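Local coordinates for protein telomerase reverse transcriptase (Takifugu rubripes, PDB 4LMO) that is the RNA-binding domain of the telomerase catalytic subunit, a protein whose whole enzyme lengthens chromosome ends by copying an RNA template, at residues R145-Y148 with F149-R153; R163-V166 with A167-M170; L205-L209 with D210-V214. One frame throughout, in Å; residues are numbered along the deposited sequence.

Interaction 1: R145-Y148 with F149-R153; sequences RLLY and FARVR
The carbonyl oxygen of R145 takes the shortest hydrogen bond of this helical turn, from F149 N at 2.9 Å, and the phenyl ring of F149 lies against the same oxygen, with CD1 3.2 Å from R145 O. Two further bonds of the i to i+4 pattern, A150 N to L146 O and V152 N to Y148 O, are about as straight as the first. The fourth, R151 N to L147 O, is more bent, with an N-H...O angle of 137°; its acceptor also has the CG methylene of R151 beside it and lies off toward the rim of one guanidinium face.

Among the side chains, R145 meets F149 through a CH-pi contact. With CG of F149 anti to the carbonyl carbon (chi1 -83°), the ring turns back toward the preceding turn and receives R145 CG over one face, 4.0 Å from the ring centroid. R145 then bends at chi3, and F149 CE2 meets the edge of its guanidinium, whose plane stands 66° from the ring. NH1 of R145 is engaged in a salt bridge with E142, whereas NE, buried here, has no polar partner. With an alanine in place of F149, the aliphatic part of R145 would probably lose the ring face it rests on, and a gap is likely to open toward Y123 and L130 of helix 119-133.

On other flanks, V152 CG2 packs 3.7 Å from Y148 CE2, and L147 CD2 runs alongside R151, 3.3 Å from NH2.

The chemistry is thus divided: backbone bonds and carbon contacts hold the turn, while the polar ends of R145, Y148 and R151 use partners outside 145-153, namely E142 earlier in the same helix and the carbonyls of L205 and W171 elsewhere.

Interaction 2: R163-V166 with A167-M170; sequences RLSV and AELM
The N-terminus of the short helix 166-169 is built here, with S165 in the N-cap position and its side chain directed at the first turn. S165 OG is anti to its own backbone nitrogen (chi1 179°), which sets it 3.5 Å from both A167 N and E168 N. The extended E168 side chain lies along the serine: its carboxylate carbon CD comes within 3.5 Å of S165 CB, with the CB and CG methylenes alongside.

Two backbone hydrogen bonds close the turn. L169 N donates to S165 O at 2.9 Å, and M170 N to V166 O at 2.8 Å, with an N-H...O angle of 144° for the latter. Beside the second bond, V166 and M170 lie next to each other and point the same way, CG1 of the valine 4.0 Å from CG of the methionine.

The outer side of this turn, carrying V166, A167 and E168, is exposed. On the inner side L169 reaches Y148 of helix 142-158 and L209 of helix 191-220, M170 touches T198 and L205 of the latter, and L164 packs on F155 and L209, laying the segment across both helices.

Interaction 3: L205-L209 with D210-V214; sequences LAWLL and DGFVV
W207 O accepts two backbone hydrogen bonds, from G211 N at 2.6 Å and from F212 N at 3.1 Å. The second donor lies in the carbonyl plane; the first makes a more bent bond, with an N-H...O angle of 138°, and stands tilted from that plane. This shared acceptor marks a change of register, since it takes one donor four residues on and one five residues on. Before it, D210 N bonds to A206 O four residues back, in the alpha-helical manner; after it, V213 N reaches L208 O and V214 N reaches L209 O, each five residues back and each at 2.9 Å. The i to i+5 bonds, F212 N to W207 O among them, form a wider pi-type turn within helix 191-220, and the short axes of 205-209 and 210-214 diverge by 34°.

Around this widened backbone the side chains pack by apolar contact. With no side chain, G211 lets its CA lie over one face of the W207 indole, displaced toward the rim. F212 CB is also over the indole face, 4.4 Å from W207 CZ3. The same carbon is beside the L208 carbonyl and approaches L208 CD1 at 4.2 Å, the two side chains running in the same direction. The L209 and V213 side chains meet at an angle, L209 CD1 to V213 CG1 3.9 Å. F212 and V213 continue onto helix 119-133, touching L130 and V133, and V126, respectively, while W207 meets L43 and V47 of helix 40-48.

Although the turn is wider, the carbonyls of A206, W207, L208 and L209 all retain backbone donors, so the change in hydrogen-bond spacing costs none of these acceptors its partner.

In the fold
The three contacts follow one another along the chain and meet in space, with centres 11 to 12 Å apart, all within the telomerase RNA-binding domain. Y148 of interaction 1 provides a polar tie to interaction 3, its OH 2.7 Å from L205 O, and a packing tie to interaction 2, its CE1 3.7 Å from L169 CG. A weak hydrogen bond from R151 NH1 to L169 O, 3.1 Å, adds to the second tie. Interactions 2 and 3 join through apolar atoms, including M170 SD to L205 CD2 at 3.5 Å. Residues 171-196, which probably contact template RNA, begin directly after interaction 2, and R151 NH1 also holds the carbonyl of W171, the first of them.

Interaction 1: R145-Y148 with F149-R153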
loop_
_atom_site.group_PDB
_atom_site.type_symbol
_atom_site.label_atom_id
_atom_site.label_comp_id
_atom_site.label_asym_id
_atom_site.label_seq_id
_atom_site.Cartn_x
_atom_site.Cartn_y
_atom_site.Cartn_z
ATOM N N ARG A 145 7.860 -1.627 -14.868
ATOM C CA ARG A 145 6.696 -2.141 -14.145
ATOM C C ARG A 145 6.842 -3.636 -13.857
ATOM O O ARG A 145 6.508 -4.098 -12.764
ATOM C CB ARG A 145 5.395 -1.872 -14.911
ATOM C CG ARG A 145 4.151 -2.017 -14.046
ATOM C CD ARG A 145 2.873 -2.167 -14.854
ATOM N NE ARG A 145 2.782 -3.482 -15.486
ATOM C CZ ARG A 145 2.806 -3.686 -16.799
ATOM N NH1 ARG A 145 2.898 -2.656 -17.629
ATOM N NH2 ARG A 145 2.722 -4.918 -17.284
ATOM N N LEU A 146 7.349 -4.380 -14.839
ATOM C CA LEU A 146 7.503 -5.829 -14.722
ATOM C C LEU A 146 8.601 -6.237 -13.740
ATOM O O LEU A 146 8.427 -7.191 -12.980
ATOM C CB LEU A 146 7.743 -6.469 -16.094
ATOM C CG LEU A 146 6.549 -6.559 -17.052
ATOM C CD1 LEU A 146 7.011 -6.940 -18.451
ATOM C CD2 LEU A 146 5.490 -7.534 -16.547
ATOM N N LEU A 147 9.724 -5.520 -13.759
ATOM C CA LEU A 147 10.791 -5.739 -12.780
ATOM C C LEU A 147 10.299 -5.498 -11.357
ATOM O O LEU A 147 10.647 -6.244 -10.435
ATOM C CB LEU A 147 11.999 -4.840 -13.058
ATOM C CG LEU A 147 13.203 -5.458 -13.772
ATOM C CD1 LEU A 147 14.289 -4.411 -13.945
ATOM C CD2 LEU A 147 13.745 -6.662 -13.014
ATOM N N TYR A 148 9.489 -4.456 -11.192
ATOM C CA TYR A 148 8.979 -4.087 -9.884
ATOM C C TYR A 148 7.939 -5.088 -9.387
ATOM O O TYR A 148 7.922 -5.427 -8.204
ATOM C CB TYR A 148 8.408 -2.669 -9.901
ATOM C CG TYR A 148 8.139 -2.128 -8.519
ATOM C CD1 TYR A 148 9.159 -1.540 -7.770
ATOM C CD2 TYR A 148 6.869 -2.221 -7.950
ATOM C CE1 TYR A 148 8.917 -1.048 -6.496
ATOM C CE2 TYR A 148 6.617 -1.731 -6.677
ATOM C CZ TYR A 148 7.643 -1.149 -5.957
ATOM O OH TYR A 148 7.394 -0.667 -4.696
ATOM N N PHE A 149 7.085 -5.559 -10.294
ATOM C CA PHE A 149 6.078 -6.570 -9.967
ATOM C C PHE A 149 6.741 -7.863 -9.494
ATOM O O PHE A 149 6.237 -8.533 -8.590
ATOM C CB PHE A 149 5.172 -6.835 -11.175
ATOM C CG PHE A 149 4.048 -5.839 -11.339
ATOM C CD1 PHE A 149 4.111 -4.571 -10.758
ATOM C CD2 PHE A 149 2.931 -6.163 -12.102
ATOM C CE1 PHE A 149 3.077 -3.661 -10.922
ATOM C CE2 PHE A 149 1.896 -5.256 -12.268
ATOM C CZ PHE A 149 1.970 -4.003 -11.679
ATOM N N ALA A 150 7.879 -8.195 -10.103
ATOM C CA ALA A 150 8.675 -9.355 -9.701
ATOM C C ALA A 150 9.306 -9.155 -8.326
ATOM O O ALA A 150 9.476 -10.114 -7.572
ATOM C CB ALA A 150 9.744 -9.653 -10.741
ATOM N N ARG A 151 9.652 -7.907 -8.008
ATOM C CA ARG A 151 10.242 -7.565 -6.712
ATOM C C ARG A 151 9.220 -7.691 -5.593
ATOM O O ARG A 151 9.548 -8.122 -4.492
ATOM C CB ARG A 151 10.826 -6.148 -6.730
ATOM C CG ARG A 151 11.939 -5.941 -7.745
ATOM C CD ARG A 151 13.247 -6.565 -7.294
ATOM N NE ARG A 151 14.087 -6.983 -8.415
ATOM C CZ ARG A 151 14.767 -6.162 -9.214
ATOM N NH1 ARG A 151 14.707 -4.844 -9.054
ATOM N NH2 ARG A 151 15.508 -6.667 -10.191
ATOM N N VAL A 152 7.982 -7.307 -5.892
ATOM C CA VAL A 152 6.871 -7.439 -4.956
ATOM C C VAL A 152 6.543 -8.920 -4.720
ATOM O O VAL A 152 6.340 -9.338 -3.577
ATOM C CB VAL A 152 5.636 -6.646 -5.448
ATOM C CG1 VAL A 152 4.424 -6.900 -4.562
ATOM C CG2 VAL A 152 5.956 -5.158 -5.492
ATOM N N ARG A 153 6.521 -9.705 -5.801
ATOM C CA ARG A 153 6.274 -11.145 -5.725
ATOM C C ARG A 153 7.267 -11.831 -4.791
ATOM O O ARG A 153 6.869 -12.583 -3.894
ATOM C CB ARG A 153 6.323 -11.790 -7.118
ATOM C CG ARG A 153 6.180 -13.309 -7.121
ATOM C CD ARG A 153 4.780 -13.736 -6.709
ATOM N NE ARG A 153 4.684 -15.154 -6.355
ATOM C CZ ARG A 153 4.536 -15.616 -5.114
ATOM N NH1 ARG A 153 4.476 -14.779 -4.083
ATOM N NH2 ARG A 153 4.444 -16.921 -4.900
#

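Interaction 2: R163-V166 with A167-M170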
loop_
_atom_site.group_PDB
_atom_site.type_symbol
_atom_site.label_atom_id
_atom_site.label_comp_id
_atom_site.label_asym_id
_atom_site.label_seq_id
_atom_site.Cartn_x
_atom_site.Cartn_y
_atom_site.Cartn_z
ATOM N N ARG A 163 12.869 -6.818 5.999
ATOM C CA ARG A 163 14.167 -6.972 5.335
ATOM C C ARG A 163 14.132 -6.437 3.904
ATOM O O ARG A 163 14.804 -6.952 3.005
ATOM C CB ARG A 163 14.644 -8.426 5.405
ATOM C CG ARG A 163 14.968 -8.872 6.824
ATOM C CD ARG A 163 15.355 -10.338 6.900
ATOM N NE ARG A 163 15.393 -10.804 8.286
ATOM C CZ ARG A 163 15.732 -12.034 8.666
ATOM N NH1 ARG A 163 16.074 -12.950 7.767
ATOM N NH2 ARG A 163 15.730 -12.352 9.954
ATOM N N LEU A 164 13.331 -5.389 3.724
ATOM C CA LEU A 164 13.226 -4.628 2.484
ATOM C C LEU A 164 14.574 -3.993 2.137
ATOM O O LEU A 164 15.277 -3.496 3.017
ATOM C CB LEU A 164 12.166 -3.537 2.675
ATOM C CG LEU A 164 11.553 -2.735 1.524
ATOM C CD1 LEU A 164 10.187 -2.222 1.950
ATOM C CD2 LEU A 164 12.438 -1.579 1.073
ATOM N N SER A 165 14.935 -4.024 0.857
ATOM C CA SER A 165 16.152 -3.359 0.398
ATOM C C SER A 165 15.894 -2.488 -0.824
ATOM O O SER A 165 15.366 -2.957 -1.835
ATOM C CB SER A 165 17.257 -4.370 0.099
ATOM O OG SER A 165 18.422 -3.707 -0.358
ATOM N N VAL A 166 16.281 -1.222 -0.718
ATOM C CA VAL A 166 16.130 -0.257 -1.804
ATOM C C VAL A 166 17.029 -0.640 -2.985
ATOM O O VAL A 166 16.607 -0.567 -4.140
ATOM C CB VAL A 166 16.410 1.188 -1.315
ATOM C CG1 VAL A 166 16.384 2.187 -2.465
ATOM C CG2 VAL A 166 15.398 1.586 -0.251
ATOM N N ALA A 167 18.254 -1.067 -2.679
ATOM C CA ALA A 167 19.224 -1.502 -3.687
ATOM C C ALA A 167 18.723 -2.696 -4.501
ATOM O O ALA A 167 18.977 -2.787 -5.702
ATOM C CB ALA A 167 20.555 -1.832 -3.026
ATOM N N GLU A 168 18.016 -3.605 -3.834
ATOM C CA GLU A 168 17.413 -4.765 -4.484
ATOM C C GLU A 168 16.168 -4.359 -5.266
ATOM O O GLU A 168 15.879 -4.917 -6.325
ATOM C CB GLU A 168 17.051 -5.834 -3.452
ATOM C CG GLU A 168 18.250 -6.511 -2.800
ATOM C CD GLU A 168 17.871 -7.367 -1.601
ATOM O OE1 GLU A 168 16.662 -7.611 -1.385
ATOM O OE2 GLU A 168 18.787 -7.798 -0.868
ATOM N N LEU A 169 15.444 -3.380 -4.736
ATOM C CA LEU A 169 14.224 -2.881 -5.359
ATOM C C LEU A 169 14.521 -2.130 -6.659
ATOM O O LEU A 169 13.776 -2.244 -7.634
ATOM C CB LEU A 169 13.471 -1.977 -4.376
ATOM C CG LEU A 169 11.955 -1.828 -4.520
ATOM C CD1 LEU A 169 11.246 -3.168 -4.371
ATOM C CD2 LEU A 169 11.424 -0.823 -3.505
ATOM N N MET A 170 15.622 -1.382 -6.665
ATOM C CA MET A 170 15.992 -0.515 -7.786
ATOM C C MET A 170 16.879 -1.211 -8.821
ATOM O O MET A 170 17.166 -0.641 -9.875
ATOM C CB MET A 170 16.721 0.732 -7.274
ATOM C CG MET A 170 15.877 1.690 -6.446
ATOM S SD MET A 170 14.915 2.850 -7.436
ATOM C CE MET A 170 16.199 3.720 -8.335
#

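Interaction 3: L205-L209 with D210-V214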
loop_
_atom_site.group_PDB
_atom_site.type_symbol
_atom_site.label_atom_id
_atom_site.label_comp_id
_atom_site.label_asym_id
_atom_site.label_seq_id
_atom_site.Cartn_x
_atom_site.Cartn_y
_atom_site.Cartn_z
ATOM N N LEU A 205 9.542 4.448 -5.400
ATOM C CA LEU A 205 9.526 2.985 -5.423
ATOM C C LEU A 205 9.513 2.390 -4.012
ATOM O O LEU A 205 8.801 1.417 -3.754
ATOM C CB LEU A 205 10.703 2.443 -6.247
ATOM C CG LEU A 205 10.454 2.009 -7.704
ATOM C CD1 LEU A 205 9.531 2.944 -8.471
ATOM C CD2 LEU A 205 11.764 1.825 -8.457
ATOM N N ALA A 206 10.280 2.991 -3.104
ATOM C CA ALA A 206 10.323 2.545 -1.711
ATOM C C ALA A 206 9.013 2.831 -0.987
ATOM O O ALA A 206 8.557 2.007 -0.190
ATOM C CB ALA A 206 11.497 3.169 -0.972
ATOM N N TRP A 207 8.414 3.992 -1.266
ATOM C CA TRP A 207 7.086 4.328 -0.738
ATOM C C TRP A 207 6.062 3.357 -1.240
ATOM O O TRP A 207 5.174 2.940 -0.498
ATOM C CB TRP A 207 6.665 5.742 -1.128
ATOM C CG TRP A 207 5.237 6.058 -0.735
ATOM C CD1 TRP A 207 4.771 6.460 0.515
ATOM C CD2 TRP A 207 4.031 5.988 -1.585
ATOM N NE1 TRP A 207 3.410 6.641 0.496
ATOM C CE2 TRP A 207 2.904 6.374 -0.730
ATOM C CE3 TRP A 207 3.785 5.657 -2.916
ATOM C CZ2 TRP A 207 1.599 6.428 -1.209
ATOM C CZ3 TRP A 207 2.465 5.712 -3.386
ATOM C CH2 TRP A 207 1.400 6.089 -2.552
ATOM N N LEU A 208 6.186 2.997 -2.515
ATOM C CA LEU A 208 5.223 2.141 -3.195
ATOM C C LEU A 208 5.149 0.755 -2.552
ATOM O O LEU A 208 4.079 0.146 -2.495
ATOM C CB LEU A 208 5.585 2.040 -4.679
ATOM C CG LEU A 208 4.493 1.847 -5.734
ATOM C CD1 LEU A 208 3.380 2.874 -5.596
ATOM C CD2 LEU A 208 5.106 1.915 -7.124
ATOM N N LEU A 209 6.283 0.268 -2.054
ATOM C CA LEU A 209 6.312 -1.013 -1.363
ATOM C C LEU A 209 5.889 -0.872 0.102
ATOM O O LEU A 209 4.990 -1.579 0.564
ATOM C CB LEU A 209 7.698 -1.671 -1.472
ATOM C CG LEU A 209 7.824 -3.133 -1.017
ATOM C CD1 LEU A 209 6.830 -4.036 -1.734
ATOM C CD2 LEU A 209 9.238 -3.655 -1.218
ATOM N N ASP A 210 6.534 0.049 0.815
ATOM C CA ASP A 210 6.312 0.232 2.250
ATOM C C ASP A 210 4.970 0.892 2.566
ATOM O O ASP A 210 4.247 0.449 3.457
ATOM C CB ASP A 210 7.456 1.043 2.866
ATOM C CG ASP A 210 7.256 1.300 4.344
ATOM O OD1 ASP A 210 7.463 0.366 5.147
ATOM O OD2 ASP A 210 6.895 2.440 4.704
ATOM N N GLY A 211 4.649 1.955 1.837
ATOM C CA GLY A 211 3.415 2.691 2.061
ATOM C C GLY A 211 2.223 2.032 1.404
ATOM O O GLY A 211 1.242 1.703 2.074
ATOM N N PHE A 212 2.310 1.829 0.093
ATOM C CA PHE A 212 1.176 1.327 -0.673
ATOM C C PHE A 212 0.955 -0.176 -0.489
ATOM O O PHE A 212 -0.056 -0.586 0.086
ATOM C CB PHE A 212 1.295 1.704 -2.161
ATOM C CG PHE A 212 0.029 1.488 -2.946
ATOM C CD1 PHE A 212 -1.022 2.393 -2.860
ATOM C CD2 PHE A 212 -0.113 0.378 -3.770
ATOM C CE1 PHE A 212 -2.192 2.194 -3.576
ATOM C CE2 PHE A 212 -1.279 0.172 -4.491
ATOM C CZ PHE A 212 -2.321 1.080 -4.392
ATOM N N VAL A 213 1.901 -0.988 -0.957
ATOM C CA VAL A 213 1.753 -2.447 -0.938
ATOM C C VAL A 213 1.551 -3.007 0.472
ATOM O O VAL A 213 0.560 -3.697 0.735
ATOM C CB VAL A 213 2.921 -3.149 -1.668
ATOM C CG1 VAL A 213 2.947 -4.645 -1.368
ATOM C CG2 VAL A 213 2.819 -2.905 -3.169
ATOM N N VAL A 214 2.471 -2.687 1.378
ATOM C CA VAL A 214 2.375 -3.130 2.774
ATOM C C VAL A 214 1.128 -2.564 3.467
ATOM O O VAL A 214 0.507 -3.241 4.291
ATOM C CB VAL A 214 3.667 -2.805 3.557
ATOM C CG1 VAL A 214 3.464 -2.943 5.060
ATOM C CG2 VAL A 214 4.799 -3.710 3.086
#